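Side-chain contacts in phenazine biosynthesis protein, PhzF family (Bacillus anthracis, PDB 3EDN), which is a PhzF-family phenazine biosynthesis protein with a diaminopimelate epimerase-like fold, probably an isomerase whose own substrate is not established: residues A22-D27 with I81-E86; Q127-A132 with K190-A195; D173-M178 with P199-T204. All blocks are in the same frame, centred on the assembly; numbering follows the deposited sequence. Where two conformers were deposited one is given.

Interaction 1 of 3, residues A22-D27 with I81-E86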
# COMPACT_ATOMS: atom_id res chain seq x y z
N ALA A 22 -9.44 19.40 0.16
CA ALA A 22 -8.48 18.41 -0.28
C ALA A 22 -7.65 18.06 0.97
O ALA A 22 -6.91 18.91 1.46
CB ALA A 22 -7.59 19.01 -1.38
N GLY A 23 -7.77 16.83 1.47
CA GLY A 23 -6.88 16.35 2.53
C GLY A 23 -5.55 15.97 1.91
O GLY A 23 -5.49 15.50 0.79
N ILE A 24 -4.47 16.18 2.65
CA ILE A 24 -3.14 15.90 2.12
C ILE A 24 -2.21 15.36 3.20
O ILE A 24 -2.09 15.94 4.27
CB ILE A 24 -2.48 17.18 1.54
CG1 ILE A 24 -3.41 17.94 0.60
CG2 ILE A 24 -1.16 16.85 0.85
CD1 ILE A 24 -2.96 19.38 0.37
N VAL A 25 -1.59 14.24 2.89
CA VAL A 25 -0.41 13.77 3.63
C VAL A 25 0.79 14.03 2.71
O VAL A 25 0.93 13.41 1.66
CB VAL A 25 -0.54 12.30 4.01
CG1 VAL A 25 0.77 11.75 4.64
CG2 VAL A 25 -1.73 12.12 4.95
N LEU A 26 1.63 14.98 3.12
CA LEU A 26 2.70 15.50 2.27
C LEU A 26 3.85 14.52 2.02
O LEU A 26 4.55 14.67 1.03
CB LEU A 26 3.28 16.78 2.88
CG LEU A 26 2.34 18.00 2.97
CD1 LEU A 26 2.97 19.07 3.86
CD2 LEU A 26 2.09 18.54 1.58
N ASP A 27 4.07 13.57 2.94
CA ASP A 27 5.03 12.49 2.68
C ASP A 27 4.46 11.21 3.27
O ASP A 27 4.46 11.00 4.48
CB ASP A 27 6.42 12.80 3.24
CG ASP A 27 7.41 11.65 3.03
OD1 ASP A 27 7.01 10.56 2.58
OD2 ASP A 27 8.62 11.86 3.31
N ILE A 81 -0.42 19.65 -5.21
CA ILE A 81 0.73 20.26 -5.84
C ILE A 81 0.87 21.72 -5.39
O ILE A 81 1.97 22.19 -5.17
CB ILE A 81 0.70 20.15 -7.36
CG1 ILE A 81 0.58 18.69 -7.79
CG2 ILE A 81 1.96 20.79 -7.97
CD1 ILE A 81 1.60 17.77 -7.14
N TYR A 82 -0.24 22.44 -5.26
CA TYR A 82 -0.16 23.80 -4.73
C TYR A 82 0.53 23.80 -3.35
O TYR A 82 1.42 24.62 -3.07
CB TYR A 82 -1.56 24.40 -4.59
CG TYR A 82 -1.52 25.79 -4.02
CD1 TYR A 82 -1.45 26.92 -4.85
CD2 TYR A 82 -1.51 25.99 -2.65
CE1 TYR A 82 -1.38 28.19 -4.32
CE2 TYR A 82 -1.46 27.27 -2.10
CZ TYR A 82 -1.38 28.36 -2.94
OH TYR A 82 -1.32 29.61 -2.37
N ALA A 83 0.10 22.91 -2.46
CA ALA A 83 0.69 22.85 -1.13
C ALA A 83 2.18 22.51 -1.18
O ALA A 83 3.00 23.16 -0.52
CB ALA A 83 -0.06 21.85 -0.27
N LEU A 84 2.54 21.51 -1.97
CA LEU A 84 3.96 21.16 -2.09
C LEU A 84 4.78 22.34 -2.59
O LEU A 84 5.84 22.65 -2.06
CB LEU A 84 4.17 19.96 -3.01
CG LEU A 84 3.64 18.61 -2.56
CD1 LEU A 84 3.62 17.60 -3.68
CD2 LEU A 84 4.51 18.07 -1.42
N ARG A 85 4.28 23.00 -3.63
CA ARG A 85 5.01 24.11 -4.20
C ARG A 85 5.14 25.27 -3.21
O ARG A 85 6.24 25.77 -2.97
CB ARG A 85 4.33 24.56 -5.50
CG ARG A 85 4.83 25.88 -6.06
CD ARG A 85 6.10 25.74 -6.89
NE ARG A 85 6.36 26.99 -7.59
CZ ARG A 85 6.95 27.10 -8.77
NH1 ARG A 85 7.37 26.03 -9.43
NH2 ARG A 85 7.12 28.30 -9.30
N GLU A 86 4.02 25.68 -2.62
CA GLU A 86 4.02 26.84 -1.75
C GLU A 86 4.81 26.61 -0.47
O GLU A 86 5.27 27.55 0.16
CB GLU A 86 2.58 27.27 -1.46
CG GLU A 86 1.90 27.83 -2.68
CD GLU A 86 2.60 29.06 -3.22
OE1 GLU A 86 3.30 28.96 -4.26
OE2 GLU A 86 2.49 30.12 -2.58

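Interaction 2 of 3, residues Q127-A132 with K190-A195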
# COMPACT_ATOMS: atom_id res chain seq x y z
N GLN A 127 -16.47 14.92 -25.10
CA GLN A 127 -17.54 14.22 -25.80
C GLN A 127 -18.86 14.84 -25.38
O GLN A 127 -19.08 15.13 -24.21
CB GLN A 127 -17.57 12.75 -25.39
CG GLN A 127 -16.29 12.00 -25.65
CD GLN A 127 -16.38 10.60 -25.10
OE1 GLN A 127 -17.08 9.76 -25.66
NE2 GLN A 127 -15.73 10.36 -23.96
N PHE A 128 -19.76 15.02 -26.36
CA PHE A 128 -21.12 15.48 -26.09
C PHE A 128 -22.16 14.53 -26.70
O PHE A 128 -21.91 13.93 -27.75
CB PHE A 128 -21.34 16.86 -26.70
CG PHE A 128 -20.54 17.96 -26.05
CD1 PHE A 128 -20.91 18.47 -24.81
CD2 PHE A 128 -19.44 18.49 -26.69
CE1 PHE A 128 -20.17 19.49 -24.21
CE2 PHE A 128 -18.69 19.51 -26.11
CZ PHE A 128 -19.05 20.01 -24.86
N LYS A 129 -23.32 14.44 -26.05
CA LYS A 129 -24.50 13.77 -26.62
C LYS A 129 -25.71 14.66 -26.36
O LYS A 129 -25.81 15.25 -25.28
CB LYS A 129 -24.72 12.43 -25.92
CG LYS A 129 -23.54 11.50 -25.96
CD LYS A 129 -23.83 10.18 -25.22
CE LYS A 129 -22.72 9.15 -25.44
NZ LYS A 129 -22.75 8.56 -26.82
N ASP A 130 -26.64 14.77 -27.31
CA ASP A 130 -27.83 15.59 -27.07
C ASP A 130 -28.73 14.95 -26.01
O ASP A 130 -28.78 13.73 -25.89
CB ASP A 130 -28.62 15.85 -28.36
CG ASP A 130 -28.11 17.07 -29.13
OD1 ASP A 130 -26.99 17.56 -28.85
OD2 ASP A 130 -28.83 17.55 -30.03
N PHE A 131 -29.38 15.78 -25.21
CA PHE A 131 -30.35 15.30 -24.25
C PHE A 131 -31.70 15.24 -24.94
O PHE A 131 -32.19 16.26 -25.42
CB PHE A 131 -30.42 16.24 -23.04
CG PHE A 131 -31.58 15.96 -22.13
CD1 PHE A 131 -31.56 14.86 -21.29
CD2 PHE A 131 -32.68 16.79 -22.12
CE1 PHE A 131 -32.62 14.60 -20.45
CE2 PHE A 131 -33.75 16.54 -21.28
CZ PHE A 131 -33.73 15.44 -20.44
N ALA A 132 -32.28 14.05 -24.99
CA ALA A 132 -33.52 13.85 -25.73
C ALA A 132 -34.73 13.61 -24.84
O ALA A 132 -35.83 13.33 -25.34
CB ALA A 132 -33.36 12.70 -26.72
N LYS A 190 -32.37 9.20 -19.39
CA LYS A 190 -32.43 7.84 -19.96
C LYS A 190 -31.10 7.37 -20.55
O LYS A 190 -30.68 6.22 -20.34
CB LYS A 190 -33.51 7.76 -21.05
CG LYS A 190 -34.86 8.29 -20.63
CD LYS A 190 -35.42 7.52 -19.45
CE LYS A 190 -36.89 7.86 -19.26
NZ LYS A 190 -37.49 7.05 -18.17
N GLU A 191 -30.45 8.26 -21.29
CA GLU A 191 -29.24 7.90 -22.03
C GLU A 191 -28.07 7.59 -21.10
O GLU A 191 -27.32 6.64 -21.33
CB GLU A 191 -28.87 9.01 -23.01
CG GLU A 191 -27.60 8.75 -23.82
CD GLU A 191 -27.76 7.65 -24.85
OE1 GLU A 191 -28.90 7.19 -25.08
OE2 GLU A 191 -26.74 7.25 -25.44
N ILE A 192 -27.93 8.39 -20.05
CA ILE A 192 -26.85 8.22 -19.07
C ILE A 192 -27.42 8.40 -17.66
O ILE A 192 -27.28 9.47 -17.05
CB ILE A 192 -25.68 9.20 -19.29
CG1 ILE A 192 -25.34 9.34 -20.78
CG2 ILE A 192 -24.46 8.76 -18.48
CD1 ILE A 192 -24.06 10.14 -21.06
N PRO A 193 -28.07 7.36 -17.14
CA PRO A 193 -28.84 7.47 -15.90
C PRO A 193 -28.01 7.86 -14.68
O PRO A 193 -28.57 8.39 -13.73
CB PRO A 193 -29.42 6.05 -15.72
CG PRO A 193 -29.28 5.40 -17.03
CD PRO A 193 -28.12 6.01 -17.72
N ASN A 194 -26.71 7.60 -14.71
CA ASN A 194 -25.86 7.90 -13.56
C ASN A 194 -25.07 9.20 -13.70
O ASN A 194 -24.15 9.44 -12.93
CB ASN A 194 -24.90 6.73 -13.26
CG ASN A 194 -23.77 6.63 -14.26
OD1 ASN A 194 -23.93 6.92 -15.45
ND2 ASN A 194 -22.60 6.19 -13.78
N ALA A 195 -25.42 10.03 -14.68
CA ALA A 195 -24.74 11.32 -14.83
C ALA A 195 -25.10 12.28 -13.71
O ALA A 195 -26.20 12.22 -13.16
CB ALA A 195 -25.08 11.95 -16.18

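Interaction 3 of 3, residues D173-M178 with P199-T204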
# COMPACT_ATOMS: atom_id res chain seq x y z
N ASP A 173 -30.80 34.23 -10.47
CA ASP A 173 -32.01 34.11 -9.67
C ASP A 173 -32.59 32.71 -9.79
O ASP A 173 -33.07 32.15 -8.81
CB ASP A 173 -33.05 35.17 -10.07
CG ASP A 173 -32.70 36.55 -9.56
OD1 ASP A 173 -31.78 36.64 -8.73
OD2 ASP A 173 -33.33 37.54 -9.99
N VAL A 174 -32.53 32.13 -10.99
CA VAL A 174 -32.96 30.75 -11.19
C VAL A 174 -32.05 29.79 -10.42
O VAL A 174 -32.52 28.89 -9.73
CB VAL A 174 -32.99 30.37 -12.69
CG1 VAL A 174 -33.21 28.88 -12.85
CG2 VAL A 174 -34.06 31.17 -13.44
N CYS A 175 -30.75 30.00 -10.52
CA CYS A 175 -29.82 29.11 -9.83
C CYS A 175 -30.07 29.09 -8.33
O CYS A 175 -29.97 28.03 -7.71
CB CYS A 175 -28.38 29.51 -10.11
SG CYS A 175 -27.86 29.16 -11.80
N GLU A 176 -30.41 30.26 -7.77
CA GLU A 176 -30.62 30.41 -6.32
C GLU A 176 -31.82 29.60 -5.83
O GLU A 176 -31.86 29.18 -4.66
CB GLU A 176 -30.79 31.90 -5.95
CG GLU A 176 -29.50 32.72 -6.12
CD GLU A 176 -29.68 34.23 -5.91
OE1 GLU A 176 -30.73 34.66 -5.38
OE2 GLU A 176 -28.76 34.99 -6.29
N ARG A 177 -32.80 29.38 -6.70
CA ARG A 177 -34.01 28.63 -6.36
C ARG A 177 -33.87 27.11 -6.47
O ARG A 177 -34.73 26.37 -6.02
CB ARG A 177 -35.16 29.06 -7.26
CG ARG A 177 -35.68 30.47 -6.99
CD ARG A 177 -36.54 30.95 -8.18
NE ARG A 177 -37.47 29.91 -8.60
CZ ARG A 177 -37.76 29.65 -9.88
NH1 ARG A 177 -37.22 30.36 -10.85
NH2 ARG A 177 -38.59 28.67 -10.16
N MSE A 178 -32.80 26.64 -7.11
CA MSE A 178 -32.69 25.21 -7.33
C MSE A 178 -32.65 24.37 -6.07
O MSE A 178 -32.08 24.77 -5.06
CB MSE A 178 -31.45 24.90 -8.14
CG MSE A 178 -31.58 25.39 -9.51
SE MSE A 178 -29.83 25.29 -10.33
CE MSE A 178 -30.51 25.45 -12.03
N PRO A 199 -26.26 22.59 -13.97
CA PRO A 199 -26.89 23.75 -14.58
C PRO A 199 -25.92 24.91 -14.70
O PRO A 199 -25.01 25.06 -13.86
CB PRO A 199 -28.03 24.09 -13.62
CG PRO A 199 -28.27 22.81 -12.84
CD PRO A 199 -26.89 22.21 -12.69
N ILE A 200 -26.08 25.72 -15.74
CA ILE A 200 -25.18 26.83 -16.02
C ILE A 200 -25.94 28.08 -16.44
O ILE A 200 -27.09 28.01 -16.90
CB ILE A 200 -24.14 26.49 -17.11
CG1 ILE A 200 -24.81 26.27 -18.47
CG2 ILE A 200 -23.31 25.28 -16.69
CD1 ILE A 200 -23.88 26.25 -19.64
N CYS A 201 -25.31 29.23 -16.25
CA CYS A 201 -25.76 30.46 -16.92
C CYS A 201 -24.58 31.39 -17.19
O CYS A 201 -23.50 31.23 -16.60
CB CYS A 201 -26.85 31.18 -16.13
SG CYS A 201 -26.37 31.66 -14.46
N LEU A 202 -24.75 32.37 -18.08
CA LEU A 202 -23.64 33.27 -18.40
C LEU A 202 -23.53 34.44 -17.42
O LEU A 202 -22.45 35.03 -17.29
CB LEU A 202 -23.74 33.79 -19.84
CG LEU A 202 -23.64 32.72 -20.93
CD1 LEU A 202 -23.60 33.37 -22.32
CD2 LEU A 202 -22.45 31.81 -20.70
N GLU A 203 -24.63 34.79 -16.75
CA GLU A 203 -24.57 35.77 -15.66
C GLU A 203 -23.71 35.21 -14.53
O GLU A 203 -23.87 34.05 -14.17
CB GLU A 203 -25.97 36.11 -15.11
CG GLU A 203 -25.93 37.24 -14.08
CD GLU A 203 -27.25 37.50 -13.35
OE1 GLU A 203 -28.16 36.67 -13.38
OE2 GLU A 203 -27.36 38.57 -12.71
N THR A 204 -22.85 36.03 -13.95
CA THR A 204 -21.96 35.55 -12.89
C THR A 204 -21.91 36.49 -11.68
O THR A 204 -22.16 37.71 -11.81
CB THR A 204 -20.53 35.35 -13.40
OG1 THR A 204 -20.01 36.59 -13.89
CG2 THR A 204 -20.47 34.33 -14.54
O HOH W 1 -30.52 36.83 -11.71

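Interaction 1 of 3, residues A22-D27 with I81-E86
Ile-24 and Leu-26 lay their methyl ends against Ala-83 and Leu-84, joining the end of strand 20-25 and the residue after it to the last turns of helix 74-86. The contact is entirely between apolar side chains; no hydrogen bond spans the two segments. In Ile-24 the longer branch reaches the helix because CG1 stands beside the backbone N (chi1 -49°) and the chain then runs on nearly straight (chi2 162°), carrying CD1 to 3.9 Å from Ala-83 CB. Leu-26 works differently. Its CB does not aim at the helix, yet CG is placed anti to the carbonyl carbon and the CD2 branch swings in, ending 3.9 Å from Leu-84 CD2. The two leucines share almost the same torsions, and their side chains run antiparallel to one another, touching through CD2 of each. A looser approach, 4.4 Å between Leu-26 CD2 and Ala-83 CB, ties the two patches together. Around them, Tyr-9 of strand 3-11 touches both Ile-24 and Ala-83, and Leu-89 touches both leucines, which places the contact within the hydrophobic layer between helix 74-86 and the surrounding strands, as in diaminopimelate epimerase-like domains. With methyl groups making the closest contacts, at ordinary van der Waals separations, strand and helix are held by shape and exclusion of water, without directional bonds.

Interaction 2 of 3, residues Q127-A132 with K190-A195
Lys-129 reaches from strand 127-130 across the ends of Glu-191 and Ile-192, and both crossings are made at about a right angle. The point of approach on the lysine is the same in each case, the CD methylene: it lies 4.1 Å from Glu-191 OE2 and 4.2 Å from Ile-192 CD1. The lysine chain is straight as far as CE and turns only at its last bond (chi4 -74°), which turns the ammonium group away from the isoleucine methyl. Lys-129 NZ remains 4.4 Å from Glu-191 OE2, too long for a salt bridge, so the opposite charges can attract each other only through space. Of the two carboxylate oxygens, OE2 is the one turned to the lysine, since Glu-191 OE1 is 6.5 Å from Lys-129 NZ. The glutamate comes to this position with CG anti to the backbone N and a bend at the next bond (chi2 70°). Ile-192 instead lays the side of its CD1 methyl against the lysine methylene, the CG1-CD1 bond not pointing at it.

In the fold, the contact joins strand 127-130, which pairs antiparallel with strand 156-159, to the loop between helix 185-188 and strand 196-201. Ile-192 opens a type I beta turn there, closed by Ala-195 N bonding to Ile-192 O at 3.1 Å. Trp-163 of strand 163-168 touches both Lys-129 and Ile-192, while Tyr-157 of strand 156-159 touches Glu-191 and Ile-192, so that each of the three side chains also touches an aromatic residue, Ile-192 both. Phe-128, the preceding strand residue, packs on helix 230-244. Both charged side chains lie at the surface, whereas Ile-192 is partly covered, with its side chain about 6 Å from a bound sulfate ion, probably from the crystallisation liquor.

Interaction 3 of 3, residues D173-M178 with P199-T204
This is a buried, largely apolar contact between helix 172-177, with the residue that follows it, and the end of strand 196-201: Cys-175 meets Cys-201, and selenomethionine Met-178 meets Pro-199. The sulfur atoms, Cys-175 SG and Cys-201 SG, are 3.9 Å apart, which is van der Waals contact and rules out a disulfide in this model. The sulfurs meet obliquely, flank to flank, from different torsions: Cys-175 SG lies beside its backbone N (chi1 -71°), whereas Cys-201 SG sits between the backbone N and the carbonyl carbon (chi1 59°). At the other patch, the extended Met-178 chain passes the proline ring, head-to-tail alongside it. Met-178 SE is 3.9 Å from Pro-199 CG and equally far from Pro-199 CB, but Met-178 CE comes within 3.2 Å of Pro-199 CB, so close that the exact methyl position is doubtful.

Beyond the apolar patches, a water bridges the segments: it accepts a bond from Asp-173 N at 2.9 Å and donates one to Glu-203 OE1, also at 2.9 Å. Glu-203 OE1 is held by Leu-172 N as well. His-212 and Arg-214 of strand 211-216 lie against Cys-175 and Met-178 respectively, so the packing continues onto the neighbouring antiparallel strand.

Sulfur, selenium and carbon thus do the buried work without directional bonds, while at the helix's first turn the Glu-203 carboxylate receives both a direct and a water-mediated backbone N-H, where the helix dipole would be expected to favour its negative charge.

Along the chain, interaction 1 closes before the others open, whereas interactions 2 and 3 cross, their segments alternating in sequence. The same division appears in space: the centre of interaction 1 lies 35 Å from that of interaction 2 and 33 Å from that of interaction 3, on the opposite side of the chain's centre, while the centres of interactions 2 and 3 are 21 Å apart. Residues 190-195 lead directly into strand 196-201, whose last residues open 199-204, and strand 163-168 lies beside that strand. This matches the two-part layout of diaminopimelate epimerase-like proteins, interaction 1 packing helix 74-86 in one half, and interactions 2 and 3 lying in the other.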